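Local coordinates for transcription inhibitor protein Gfh1 (Thermus thermophilus, PDB 2F23), which shuts down every catalytic activity of RNA polymerase by partly blocking the substrate site, so that NTPs cannot bind, at residues E20-R23 with E24-Q27; Q53-A56 with R57-R61; V112-T115 with P116-S120; L130-R133 with V134-L138. All coordinates share one frame; numbering follows the deposited sequence.

Along the chain the four contacts follow in series, none overlapping the next. Interactions 1 and 2 lie on helices 9-37 and 46-71 of the predicted coiled coil, their centres about 10 Å apart, and they touch: CG2 of Ile58 packs 3.4 Å from the backbone O of Glu22. Interactions 3 and 4, in the C-terminal FKBP-clan region, have centres about 18 Å apart and reach the same five-stranded sheet through its two outermost strands, 117-120 and 137-142. Interaction 3 is about 35 Å from interaction 1, centre to centre. The pairs thus sample the two parts of a Gre-type factor, and interaction 4, through Thr8, ties the globular part to the chain leading into the first helix.

Interaction 1: residues E20-R23 with E24-Q27; sequences ERER and ERLQ
Glu20 accepts the amide of Glu24, the first of four i to i+4 backbone bonds that show the helix to be regular here; Glu24 N lies 3.2 Å from Glu20 O. Arg21 O in turn receives Arg25 N, and the aliphatic part of the Arg25 side chain runs past this carbonyl, with CG 3.3 Å from Arg21 O. Glu22 carries the main side-chain contact. Its chain bends at CB-CG (chi2 -57°), which brings the carboxylate back to Arg25, whose own chain is extended from CG to NE. OE2 of Glu22 forms a salt bridge to NH1 of Arg25 at 2.7 Å, the carboxylate and guanidinium planes standing almost perpendicular at 86°. A water completes the link: it donates to Glu22 OE1 at 2.6 Å and accepts from Arg25 NH1 at 2.8 Å, lying in the guanidinium plane. Both carboxylate oxygens of this buried glutamate therefore have partners. Arg23 O takes the amide of Gln27, while the Arg23 guanidinium forms a salt bridge with Glu66. Within the predicted coiled coil, this part of helix 9-37 packs on helix 46-71, Glu22 against Ile58 and Ile62, Leu26 against Glu59 and Ile62.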
ATOM      1  N   GLU A  20       7.548   0.396  10.955  1.00 13.93           N
ATOM      2  CA  GLU A  20       8.470   1.064  11.868  1.00 16.39           C
ATOM      3  C   GLU A  20       8.347   2.576  11.728  1.00 16.17           C
ATOM      4  O   GLU A  20       8.353   3.301  12.723  1.00 17.67           O
ATOM      5  CB  GLU A  20       9.907   0.626  11.584  1.00 18.71           C
ATOM      6  CG  GLU A  20      10.134  -0.866  11.760  1.00 24.76           C
ATOM      7  CD  GLU A  20       9.972  -1.324  13.198  1.00 28.45           C
ATOM      8  OE1 GLU A  20       8.904  -1.071  13.799  1.00 31.61           O
ATOM      9  OE2 GLU A  20      10.915  -1.947  13.728  1.00 31.33           O
ATOM     10  N   ARG A  21       8.228   3.047  10.490  1.00 15.43           N
ATOM     11  CA  ARG A  21       8.100   4.474  10.236  1.00 15.78           C
ATOM     12  C   ARG A  21       6.781   4.984  10.810  1.00 15.28           C
ATOM     13  O   ARG A  21       6.726   6.070  11.384  1.00 15.28           O
ATOM     14  CB  ARG A  21       8.179   4.757   8.732  1.00 20.97           C
ATOM     15  CG  ARG A  21       9.604   4.762   8.165  1.00 26.29           C
ATOM     16  CD  ARG A  21      10.382   3.510   8.556  1.00 32.81           C
ATOM     17  NE  ARG A  21      11.722   3.460   7.972  1.00 38.02           N
ATOM     18  CZ  ARG A  21      11.971   3.357   6.670  1.00 38.60           C
ATOM     19  NH1 ARG A  21      10.972   3.294   5.801  1.00 40.16           N
ATOM     20  NH2 ARG A  21      13.224   3.310   6.235  1.00 40.37           N
ATOM     21  N   GLU A  22       5.722   4.194  10.670  1.00 13.73           N
ATOM     22  CA  GLU A  22       4.429   4.609  11.202  1.00 13.67           C
ATOM     23  C   GLU A  22       4.449   4.674  12.729  1.00 12.66           C
ATOM     24  O   GLU A  22       3.797   5.534  13.319  1.00 12.57           O
ATOM     25  CB  GLU A  22       3.319   3.663  10.731  1.00 15.39           C
ATOM     26  CG  GLU A  22       2.958   3.811   9.260  1.00 21.04           C
ATOM     27  CD  GLU A  22       2.545   5.225   8.903  1.00 23.92           C
ATOM     28  OE1 GLU A  22       1.702   5.802   9.623  1.00 27.37           O
ATOM     29  OE2 GLU A  22       3.059   5.762   7.901  1.00 28.50           O
ATOM     30  N   ARG A  23       5.181   3.768  13.374  1.00 12.69           N
ATOM     31  CA  ARG A  23       5.255   3.792  14.832  1.00 13.69           C
ATOM     32  C   ARG A  23       5.956   5.075  15.276  1.00 14.46           C
ATOM     33  O   ARG A  23       5.617   5.655  16.310  1.00 15.42           O
ATOM     34  CB  ARG A  23       6.023   2.581  15.375  1.00 13.45           C
ATOM     35  CG  ARG A  23       5.306   1.241  15.231  1.00 14.41           C
ATOM     36  CD  ARG A  23       6.045   0.174  16.029  1.00 17.65           C
ATOM     37  NE  ARG A  23       5.625  -1.195  15.730  1.00 19.03           N
ATOM     38  CZ  ARG A  23       4.424  -1.704  15.985  1.00 20.93           C
ATOM     39  NH1 ARG A  23       3.477  -0.963  16.549  1.00 22.00           N
ATOM     40  NH2 ARG A  23       4.179  -2.975  15.691  1.00 20.22           N
ATOM     41  N   GLU A  24       6.937   5.511  14.492  1.00 14.69           N
ATOM     42  CA  GLU A  24       7.670   6.734  14.805  1.00 17.20           C
ATOM     43  C   GLU A  24       6.708   7.913  14.726  1.00 15.97           C
ATOM     44  O   GLU A  24       6.700   8.785  15.598  1.00 15.23           O
ATOM     45  CB  GLU A  24       8.821   6.932  13.814  1.00 20.16           C
ATOM     46  CG  GLU A  24       9.913   5.877  13.917  1.00 27.04           C
ATOM     47  CD  GLU A  24      10.964   6.007  12.828  1.00 29.82           C
ATOM     48  OE1 GLU A  24      11.947   5.236  12.859  1.00 33.39           O
ATOM     49  OE2 GLU A  24      10.810   6.871  11.939  1.00 32.86           O
ATOM     50  N   ARG A  25       5.893   7.926  13.677  1.00 14.69           N
ATOM     51  CA  ARG A  25       4.921   8.993  13.490  1.00 14.08           C
ATOM     52  C   ARG A  25       3.884   8.988  14.604  1.00 14.76           C
ATOM     53  O   ARG A  25       3.419  10.047  15.028  1.00 13.91           O
ATOM     54  CB  ARG A  25       4.237   8.846  12.131  1.00 15.68           C
ATOM     55  CG  ARG A  25       5.208   8.987  10.971  1.00 18.42           C
ATOM     56  CD  ARG A  25       4.585   8.625   9.636  1.00 24.16           C
ATOM     57  NE  ARG A  25       5.579   8.676   8.569  1.00 27.76           N
ATOM     58  CZ  ARG A  25       5.336   8.383   7.297  1.00 27.11           C
ATOM     59  NH1 ARG A  25       4.121   8.015   6.918  1.00 28.59           N
ATOM     60  NH2 ARG A  25       6.314   8.454   6.403  1.00 29.69           N
ATOM     61  N   LEU A  26       3.525   7.801  15.083  1.00 12.80           N
ATOM     62  CA  LEU A  26       2.540   7.696  16.156  1.00 12.48           C
ATOM     63  C   LEU A  26       3.100   8.285  17.448  1.00 14.20           C
ATOM     64  O   LEU A  26       2.392   8.975  18.185  1.00 13.05           O
ATOM     65  CB  LEU A  26       2.144   6.236  16.391  1.00 15.01           C
ATOM     66  CG  LEU A  26       1.147   6.027  17.537  1.00 13.95           C
ATOM     67  CD1 LEU A  26      -0.117   6.832  17.270  1.00 14.71           C
ATOM     68  CD2 LEU A  26       0.823   4.545  17.677  1.00 14.58           C
ATOM     69  N   GLN A  27       4.371   8.007  17.724  1.00 13.68           N
ATOM     70  CA  GLN A  27       5.007   8.529  18.929  1.00 16.58           C
ATOM     71  C   GLN A  27       4.964  10.056  18.892  1.00 16.73           C
ATOM     72  O   GLN A  27       4.640  10.705  19.887  1.00 16.75           O
ATOM     73  CB  GLN A  27       6.458   8.046  19.013  1.00 19.73           C
ATOM     74  CG  GLN A  27       7.168   8.421  20.310  1.00 25.96           C
ATOM     75  CD  GLN A  27       8.589   7.881  20.384  1.00 28.99           C
ATOM     76  OE1 GLN A  27       9.264   8.018  21.405  1.00 33.00           O
ATOM     77  NE2 GLN A  27       9.049   7.268  19.300  1.00 32.65           N
TER
HETATM   78  O   HOH W   1       1.761   8.125   8.364  1.00 26.77           O

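Interaction 2: residues Q53-A56 with R57-R61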
ATOM      1  N   GLN A  53      -7.324  13.588  15.359  1.00 10.66           N
ATOM      2  CA  GLN A  53      -7.625  13.026  14.048  1.00 12.80           C
ATOM      3  C   GLN A  53      -6.379  12.430  13.399  1.00 12.42           C
ATOM      4  O   GLN A  53      -6.443  11.364  12.786  1.00 13.24           O
ATOM      5  CB  GLN A  53      -8.222  14.093  13.127  1.00 15.51           C
ATOM      6  CG  GLN A  53      -8.572  13.574  11.739  1.00 20.74           C
ATOM      7  CD  GLN A  53      -9.184  14.637  10.848  1.00 23.79           C
ATOM      8  OE1 GLN A  53      -8.548  15.642  10.530  1.00 26.76           O
ATOM      9  NE2 GLN A  53     -10.428  14.417  10.440  1.00 26.10           N
ATOM     10  N   GLU A  54      -5.245  13.111  13.542  1.00 12.04           N
ATOM     11  CA  GLU A  54      -4.002  12.625  12.954  1.00 10.88           C
ATOM     12  C   GLU A  54      -3.511  11.377  13.686  1.00 11.06           C
ATOM     13  O   GLU A  54      -3.037  10.427  13.059  1.00  9.43           O
ATOM     14  CB  GLU A  54      -2.939  13.727  12.986  1.00 11.06           C
ATOM     15  CG  GLU A  54      -1.576  13.326  12.416  1.00 13.54           C
ATOM     16  CD  GLU A  54      -1.622  12.855  10.964  1.00 14.00           C
ATOM     17  OE1 GLU A  54      -2.675  12.970  10.305  1.00 16.97           O
ATOM     18  OE2 GLU A  54      -0.581  12.369  10.474  1.00 19.16           O
ATOM     19  N   LYS A  55      -3.634  11.372  15.012  1.00  9.25           N
ATOM     20  CA  LYS A  55      -3.214  10.217  15.793  1.00 10.43           C
ATOM     21  C   LYS A  55      -4.039   9.000  15.368  1.00 10.66           C
ATOM     22  O   LYS A  55      -3.501   7.911  15.194  1.00 13.03           O
ATOM     23  CB  LYS A  55      -3.407  10.494  17.292  1.00 11.46           C
ATOM     24  CG  LYS A  55      -2.966   9.365  18.216  1.00 12.09           C
ATOM     25  CD  LYS A  55      -2.952   9.837  19.669  1.00 14.50           C
ATOM     26  CE  LYS A  55      -2.557   8.724  20.625  1.00 14.29           C
ATOM     27  NZ  LYS A  55      -3.623   7.701  20.740  1.00 15.03           N
ATOM     28  N   ALA A  56      -5.342   9.193  15.185  1.00  9.92           N
ATOM     29  CA  ALA A  56      -6.218   8.097  14.783  1.00 10.47           C
ATOM     30  C   ALA A  56      -5.885   7.607  13.377  1.00 11.13           C
ATOM     31  O   ALA A  56      -5.958   6.405  13.100  1.00 12.92           O
ATOM     32  CB  ALA A  56      -7.675   8.538  14.849  1.00 10.48           C
ATOM     33  N   ARG A  57      -5.528   8.533  12.490  1.00 10.98           N
ATOM     34  CA  ARG A  57      -5.192   8.169  11.117  1.00 11.39           C
ATOM     35  C   ARG A  57      -3.994   7.234  11.127  1.00 11.59           C
ATOM     36  O   ARG A  57      -3.977   6.216  10.432  1.00 12.21           O
ATOM     37  CB  ARG A  57      -4.862   9.415  10.286  1.00 10.38           C
ATOM     38  CG  ARG A  57      -4.626   9.121   8.800  1.00 13.68           C
ATOM     39  CD  ARG A  57      -4.278  10.377   8.012  1.00 14.61           C
ATOM     40  NE  ARG A  57      -2.931  10.864   8.297  1.00 15.15           N
ATOM     41  CZ  ARG A  57      -1.819  10.293   7.847  1.00 19.55           C
ATOM     42  NH1 ARG A  57      -0.637  10.803   8.157  1.00 19.05           N
ATOM     43  NH2 ARG A  57      -1.889   9.212   7.079  1.00 18.39           N
ATOM     44  N   ILE A  58      -2.992   7.581  11.926  1.00 10.35           N
ATOM     45  CA  ILE A  58      -1.783   6.767  12.018  1.00 10.79           C
ATOM     46  C   ILE A  58      -2.085   5.413  12.651  1.00 11.49           C
ATOM     47  O   ILE A  58      -1.636   4.377  12.165  1.00 11.63           O
ATOM     48  CB  ILE A  58      -0.699   7.491  12.840  1.00  9.72           C
ATOM     49  CG1 ILE A  58      -0.323   8.803  12.144  1.00 12.74           C
ATOM     50  CG2 ILE A  58       0.538   6.594  12.989  1.00 10.88           C
ATOM     51  CD1 ILE A  58       0.471   9.756  13.015  1.00 13.04           C
ATOM     52  N   GLU A  59      -2.846   5.422  13.739  1.00 11.68           N
ATOM     53  CA  GLU A  59      -3.197   4.179  14.417  1.00 11.46           C
ATOM     54  C   GLU A  59      -3.890   3.200  13.482  1.00 11.25           C
ATOM     55  O   GLU A  59      -3.636   1.999  13.548  1.00 12.98           O
ATOM     56  CB  GLU A  59      -4.092   4.469  15.621  1.00 14.15           C
ATOM     57  CG  GLU A  59      -3.400   5.300  16.679  1.00 15.71           C
ATOM     58  CD  GLU A  59      -4.329   5.712  17.796  1.00 20.62           C
ATOM     59  OE1 GLU A  59      -5.477   6.101  17.499  1.00 23.60           O
ATOM     60  OE2 GLU A  59      -3.906   5.662  18.969  1.00 24.20           O
ATOM     61  N   ALA A  60      -4.752   3.711  12.607  1.00 11.02           N
ATOM     62  CA  ALA A  60      -5.473   2.865  11.662  1.00 11.47           C
ATOM     63  C   ALA A  60      -4.517   2.210  10.673  1.00 11.69           C
ATOM     64  O   ALA A  60      -4.706   1.058  10.286  1.00 13.23           O
ATOM     65  CB  ALA A  60      -6.519   3.682  10.915  1.00 12.64           C
ATOM     66  N   ARG A  61      -3.494   2.946  10.252  1.00 10.83           N
ATOM     67  CA  ARG A  61      -2.524   2.400   9.314  1.00  9.86           C
ATOM     68  C   ARG A  61      -1.723   1.309  10.016  1.00 11.75           C
ATOM     69  O   ARG A  61      -1.476   0.246   9.450  1.00 10.85           O
ATOM     70  CB  ARG A  61      -1.589   3.504   8.808  1.00 10.23           C
ATOM     71  CG  ARG A  61      -2.284   4.566   7.962  1.00 12.22           C
ATOM     72  CD  ARG A  61      -1.371   5.753   7.704  1.00 14.98           C
ATOM     73  NE  ARG A  61      -0.290   5.457   6.766  1.00 15.66           N
ATOM     74  CZ  ARG A  61      -0.452   5.330   5.453  1.00 17.71           C
ATOM     75  NH1 ARG A  61      -1.654   5.469   4.911  1.00 20.02           N
ATOM     76  NH2 ARG A  61       0.594   5.085   4.676  1.00 21.14           N
TER
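Glu54 with Arg57 (i to i+3) and Lys55 with Glu59 (i to i+4) form the two salt bridges of this helical contact. In the first, Arg57 grips Glu54 side-on with two nitrogens: NE donates to OE1 of Glu54 at 2.9 Å, a fairly straight bond of 167°, and NH1 donates to OE2 of Glu54 at 2.8 Å. Both oxygens are met on their syn sides, although the two planes are turned 40° apart. Bends at chi2 of Glu54 and chi3 of Arg57 (73°) let the groups run alongside and point the same way. A glutamine in place of Glu54 would probably leave the guanidinium without its charged mate and with one acceptor fewer. In the second, NZ of Lys55 reaches OE2 of Glu59 at 2.7 Å from above the carboxylate plane. The Ile58 side chain lies against polar atoms of Glu54, CG1 3.3 Å from its backbone O and CD1 3.8 Å from its OE2. Backbone bonds join Gln53 to Arg57, Glu54 to Ile58, Lys55 to Glu59 and Ala56 to Ala60. Such ion pairs are common on solvent-facing helix surfaces, and Ile58 and Lys55 touch helix 9-37, which fits the helical-hairpin coiled coil of Gre-family factors.

Interaction 3: residues V112-T115 with P116-S120; sequences VLDT and PMKIS
Lys118 reaches back along the chain to Asp114, and its side chain can be followed outward from the strand. CB leaves the backbone with CG beside the backbone N, and CG comes 4.0 Å from OD2 of Asp114. The chain then runs extended: CD lies 3.8 Å from the same Asp114 OD2, and CE again about as far away as CG. The last torsion bends (chi4 66°) and brings NZ in to 3.1 Å from Asp114 OD2, where it forms a hydrogen-bonded salt bridge. NZ approaches from well above the carboxylate plane, 53° out of it, and the same ammonium group passes 4.0 Å from CB of Asp114. The extended chain thus passes alongside OD2, and only its last bond turns in. Were this lysine an alanine, the Asp114 carboxylate would probably lose its charged mate, and the loop its tie to the strand.

The pair closes the end of a loop that leads into strand 117-120, an outermost strand of the mixed sheet in the FKBP-clan domain. The Thr115-Pro116 peptide is cis, which brings their CA atoms to 2.9 Å. CA of Met117 makes a CA-H...O contact of 3.1 Å with the backbone O of Asp114, with an angle of 127° at the hydrogen. The Met117 side chain goes another way: its SD rests 3.4 Å from the backbone O of Val112, and the side chain also packs on Val102 of strand 99-105 and on Pro143. Backbone bonds from Met117 to Ser101 and Gln103 hold the strand in the sheet.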
ATOM      1  N   VAL A 112      -7.009   3.328 -19.413  1.00 17.97           N
ATOM      2  CA  VAL A 112      -7.193   3.381 -17.966  1.00 19.89           C
ATOM      3  C   VAL A 112      -8.644   3.317 -17.495  1.00 20.01           C
ATOM      4  O   VAL A 112      -8.908   3.247 -16.295  1.00 19.53           O
ATOM      5  CB  VAL A 112      -6.547   4.655 -17.387  1.00 21.86           C
ATOM      6  CG1 VAL A 112      -5.059   4.665 -17.700  1.00 22.14           C
ATOM      7  CG2 VAL A 112      -7.217   5.893 -17.968  1.00 23.26           C
ATOM      8  N   LEU A 113      -9.581   3.330 -18.433  1.00 19.45           N
ATOM      9  CA  LEU A 113     -10.993   3.284 -18.075  1.00 20.88           C
ATOM     10  C   LEU A 113     -11.552   1.867 -18.038  1.00 20.19           C
ATOM     11  O   LEU A 113     -12.648   1.644 -17.525  1.00 20.42           O
ATOM     12  CB  LEU A 113     -11.806   4.141 -19.045  1.00 21.45           C
ATOM     13  CG  LEU A 113     -11.489   5.637 -19.008  1.00 22.43           C
ATOM     14  CD1 LEU A 113     -12.287   6.353 -20.083  1.00 24.98           C
ATOM     15  CD2 LEU A 113     -11.807   6.199 -17.627  1.00 24.89           C
ATOM     16  N   ASP A 114     -10.804   0.914 -18.585  1.00 19.19           N
ATOM     17  CA  ASP A 114     -11.246  -0.476 -18.592  1.00 17.75           C
ATOM     18  C   ASP A 114     -10.993  -1.147 -17.250  1.00 15.76           C
ATOM     19  O   ASP A 114     -10.262  -0.630 -16.405  1.00 14.76           O
ATOM     20  CB  ASP A 114     -10.512  -1.286 -19.668  1.00 20.36           C
ATOM     21  CG  ASP A 114     -10.849  -0.844 -21.075  1.00 22.33           C
ATOM     22  OD1 ASP A 114     -11.979  -0.366 -21.302  1.00 24.94           O
ATOM     23  OD2 ASP A 114      -9.983  -0.999 -21.962  1.00 24.03           O
ATOM     24  N   THR A 115     -11.616  -2.308 -17.069  1.00 14.43           N
ATOM     25  CA  THR A 115     -11.440  -3.114 -15.867  1.00 14.93           C
ATOM     26  C   THR A 115     -11.288  -4.551 -16.349  1.00 14.90           C
ATOM     27  O   THR A 115     -12.217  -5.124 -16.911  1.00 13.76           O
ATOM     28  CB  THR A 115     -12.657  -3.048 -14.921  1.00 14.65           C
ATOM     29  OG1 THR A 115     -12.847  -1.702 -14.475  1.00 16.55           O
ATOM     30  CG2 THR A 115     -12.429  -3.944 -13.707  1.00 15.90           C
ATOM     31  N   PRO A 116     -10.098  -5.140 -16.165  1.00 14.20           N
ATOM     32  CA  PRO A 116      -8.927  -4.513 -15.541  1.00 14.27           C
ATOM     33  C   PRO A 116      -8.389  -3.326 -16.337  1.00 13.39           C
ATOM     34  O   PRO A 116      -8.565  -3.256 -17.554  1.00 11.87           O
ATOM     35  CB  PRO A 116      -7.923  -5.661 -15.464  1.00 15.02           C
ATOM     36  CG  PRO A 116      -8.294  -6.518 -16.631  1.00 18.69           C
ATOM     37  CD  PRO A 116      -9.800  -6.529 -16.556  1.00 14.76           C
ATOM     38  N   MET A 117      -7.749  -2.389 -15.642  1.00 13.34           N
ATOM     39  CA  MET A 117      -7.181  -1.224 -16.309  1.00 14.01           C
ATOM     40  C   MET A 117      -6.066  -1.708 -17.229  1.00 12.37           C
ATOM     41  O   MET A 117      -5.183  -2.439 -16.788  1.00 13.78           O
ATOM     42  CB  MET A 117      -6.572  -0.239 -15.297  1.00 16.20           C
ATOM     43  CG  MET A 117      -7.545   0.512 -14.396  1.00 19.17           C
ATOM     44  SD  MET A 117      -6.870   2.127 -13.845  1.00 21.33           S
ATOM     45  CE  MET A 117      -5.168   1.784 -13.742  1.00 12.09           C
ATOM     46  N   LYS A 118      -6.109  -1.318 -18.500  1.00 11.76           N
ATOM     47  CA  LYS A 118      -5.058  -1.703 -19.435  1.00 12.31           C
ATOM     48  C   LYS A 118      -3.973  -0.642 -19.308  1.00 13.43           C
ATOM     49  O   LYS A 118      -4.137   0.494 -19.752  1.00 12.33           O
ATOM     50  CB  LYS A 118      -5.587  -1.763 -20.867  1.00 13.48           C
ATOM     51  CG  LYS A 118      -6.546  -2.919 -21.111  1.00 15.98           C
ATOM     52  CD  LYS A 118      -6.829  -3.101 -22.592  1.00 15.39           C
ATOM     53  CE  LYS A 118      -7.776  -4.267 -22.832  1.00 17.91           C
ATOM     54  NZ  LYS A 118      -9.128  -3.993 -22.267  1.00 20.07           N
ATOM     55  N   ILE A 119      -2.871  -1.032 -18.681  1.00 11.74           N
ATOM     56  CA  ILE A 119      -1.753  -0.137 -18.422  1.00 12.34           C
ATOM     57  C   ILE A 119      -0.581  -0.399 -19.357  1.00 12.64           C
ATOM     58  O   ILE A 119      -0.153  -1.539 -19.524  1.00 10.55           O
ATOM     59  CB  ILE A 119      -1.287  -0.311 -16.966  1.00 14.27           C
ATOM     60  CG1 ILE A 119      -2.472  -0.098 -16.025  1.00 17.40           C
ATOM     61  CG2 ILE A 119      -0.160   0.660 -16.640  1.00 16.17           C
ATOM     62  CD1 ILE A 119      -2.160  -0.410 -14.593  1.00 20.71           C
ATOM     63  N   SER A 120      -0.064   0.667 -19.958  1.00 10.63           N
ATOM     64  CA  SER A 120       1.069   0.558 -20.868  1.00 10.30           C
ATOM     65  C   SER A 120       2.309   0.095 -20.118  1.00 10.96           C
ATOM     66  O   SER A 120       2.596   0.590 -19.029  1.00 10.37           O
ATOM     67  CB  SER A 120       1.344   1.916 -21.516  1.00 10.00           C
ATOM     68  OG  SER A 120       2.603   1.926 -22.169  1.00 13.05           O
TER

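Interaction 4: residues L130-R133 with V134-L138; sequences LGHR and VGDVL
The imidazole of His132 has Leu138 over one face and Asp136 at its edge. His132 CG stands anti to the carbonyl carbon, beside the backbone N, which sets the ring against both residues. CD2 of Leu138 stands 3.5 Å from the ring centroid and 7° off the ring normal, a CH-pi contact centred on the face. In the ring plane, ND1 of His132 donates to OD2 of Asp136 at 3.2 Å; ring and carboxylate are perpendicular (90°), and ND1 approaches from above the carboxylate plane. The backbone N of Arg133 reaches the same Asp136 OD2 from the opposite face at 2.8 Å, nearly straight at 178°. Two donors thus hold this oxygen, while OD1 is hydrogen-bonded to OG1 of Thr8. With Asp136 tied at both oxygens, the ND1 bond probably helps fix the imidazole's rotation. A type II beta turn from Arg133 to Asp136, with Gly135 third, folds the chain back, closed by Asp136 N on Arg133 O at 3.1 Å. The turn joins the loop after helix 124-129 to strand 137-142, paired with 145-155. Val134 packs on Ile154 and on Lys6 of strand 5-7, while Val137 touches Arg14 and Leu15 of helix 9-37.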
ATOM      1  N   LEU A 130       6.416  -4.673 -14.019  1.00  9.19           N
ATOM      2  CA  LEU A 130       7.224  -5.654 -14.733  1.00  8.37           C
ATOM      3  C   LEU A 130       8.239  -6.395 -13.869  1.00  8.85           C
ATOM      4  O   LEU A 130       8.995  -5.784 -13.109  1.00  9.66           O
ATOM      5  CB  LEU A 130       7.965  -4.984 -15.891  1.00  7.88           C
ATOM      6  CG  LEU A 130       7.134  -4.414 -17.041  1.00  8.18           C
ATOM      7  CD1 LEU A 130       8.065  -3.766 -18.064  1.00 10.30           C
ATOM      8  CD2 LEU A 130       6.333  -5.528 -17.701  1.00  8.64           C
ATOM      9  N   GLY A 131       8.240  -7.720 -13.988  1.00  8.22           N
ATOM     10  CA  GLY A 131       9.187  -8.539 -13.259  1.00  8.19           C
ATOM     11  C   GLY A 131       8.854  -8.888 -11.824  1.00  7.40           C
ATOM     12  O   GLY A 131       9.647  -9.552 -11.153  1.00 10.54           O
ATOM     13  N   HIS A 132       7.692  -8.456 -11.348  1.00  6.95           N
ATOM     14  CA  HIS A 132       7.312  -8.744  -9.973  1.00  6.59           C
ATOM     15  C   HIS A 132       6.425  -9.967  -9.850  1.00  7.87           C
ATOM     16  O   HIS A 132       5.850 -10.433 -10.834  1.00  6.29           O
ATOM     17  CB  HIS A 132       6.673  -7.511  -9.345  1.00  7.52           C
ATOM     18  CG  HIS A 132       7.662  -6.425  -9.067  1.00  8.78           C
ATOM     19  ND1 HIS A 132       8.636  -6.544  -8.097  1.00 14.69           N
ATOM     20  CD2 HIS A 132       7.882  -5.237  -9.677  1.00 13.78           C
ATOM     21  CE1 HIS A 132       9.414  -5.476  -8.126  1.00 16.01           C
ATOM     22  NE2 HIS A 132       8.980  -4.669  -9.075  1.00 17.48           N
ATOM     23  N   ARG A 133       6.334 -10.487  -8.631  1.00  7.58           N
ATOM     24  CA  ARG A 133       5.572 -11.702  -8.368  1.00  6.30           C
ATOM     25  C   ARG A 133       4.543 -11.544  -7.265  1.00  7.65           C
ATOM     26  O   ARG A 133       4.501 -10.526  -6.580  1.00  7.65           O
ATOM     27  CB  ARG A 133       6.543 -12.823  -7.984  1.00  7.23           C
ATOM     28  CG  ARG A 133       7.545 -13.161  -9.075  1.00  6.89           C
ATOM     29  CD  ARG A 133       8.593 -14.147  -8.583  1.00  9.82           C
ATOM     30  NE  ARG A 133       9.551 -14.477  -9.637  1.00 10.46           N
ATOM     31  CZ  ARG A 133       9.363 -15.415 -10.560  1.00 12.39           C
ATOM     32  NH1 ARG A 133       8.249 -16.135 -10.572  1.00 12.76           N
ATOM     33  NH2 ARG A 133      10.295 -15.628 -11.479  1.00 13.16           N
ATOM     34  N   VAL A 134       3.704 -12.564  -7.105  1.00  6.82           N
ATOM     35  CA  VAL A 134       2.694 -12.560  -6.057  1.00  7.22           C
ATOM     36  C   VAL A 134       3.413 -12.420  -4.722  1.00  7.50           C
ATOM     37  O   VAL A 134       4.403 -13.106  -4.461  1.00  8.51           O
ATOM     38  CB  VAL A 134       1.886 -13.880  -6.076  1.00  7.16           C
ATOM     39  CG1 VAL A 134       0.994 -13.978  -4.852  1.00  9.65           C
ATOM     40  CG2 VAL A 134       1.042 -13.940  -7.345  1.00  7.87           C
ATOM     41  N   GLY A 135       2.932 -11.508  -3.886  1.00  7.20           N
ATOM     42  CA  GLY A 135       3.558 -11.316  -2.592  1.00  6.17           C
ATOM     43  C   GLY A 135       4.393 -10.053  -2.536  1.00  6.92           C
ATOM     44  O   GLY A 135       4.711  -9.571  -1.448  1.00  7.49           O
ATOM     45  N   ASP A 136       4.770  -9.519  -3.695  1.00  7.12           N
ATOM     46  CA  ASP A 136       5.555  -8.289  -3.717  1.00  6.66           C
ATOM     47  C   ASP A 136       4.663  -7.107  -3.350  1.00  8.02           C
ATOM     48  O   ASP A 136       3.450  -7.132  -3.578  1.00  9.05           O
ATOM     49  CB  ASP A 136       6.178  -8.041  -5.102  1.00  6.63           C
ATOM     50  CG  ASP A 136       7.415  -8.885  -5.354  1.00  8.91           C
ATOM     51  OD1 ASP A 136       8.108  -9.241  -4.377  1.00 10.81           O
ATOM     52  OD2 ASP A 136       7.712  -9.172  -6.531  1.00  8.91           O
ATOM     53  N   VAL A 137       5.275  -6.070  -2.783  1.00  8.94           N
ATOM     54  CA  VAL A 137       4.566  -4.862  -2.383  1.00  9.31           C
ATOM     55  C   VAL A 137       5.184  -3.709  -3.169  1.00  8.91           C
ATOM     56  O   VAL A 137       6.392  -3.495  -3.127  1.00 10.79           O
ATOM     57  CB  VAL A 137       4.700  -4.639  -0.869  1.00  8.56           C
ATOM     58  CG1 VAL A 137       4.080  -3.310  -0.467  1.00  9.88           C
ATOM     59  CG2 VAL A 137       4.005  -5.773  -0.138  1.00  8.50           C
ATOM     60  N   LEU A 138       4.336  -2.979  -3.885  1.00  8.73           N
ATOM     61  CA  LEU A 138       4.787  -1.897  -4.747  1.00 11.03           C
ATOM     62  C   LEU A 138       4.045  -0.591  -4.535  1.00 10.62           C
ATOM     63  O   LEU A 138       2.882  -0.583  -4.147  1.00 10.09           O
ATOM     64  CB  LEU A 138       4.597  -2.320  -6.205  1.00 13.15           C
ATOM     65  CG  LEU A 138       5.054  -3.740  -6.555  1.00 16.00           C
ATOM     66  CD1 LEU A 138       4.382  -4.215  -7.839  1.00 18.74           C
ATOM     67  CD2 LEU A 138       6.564  -3.760  -6.676  1.00 17.15           C
TER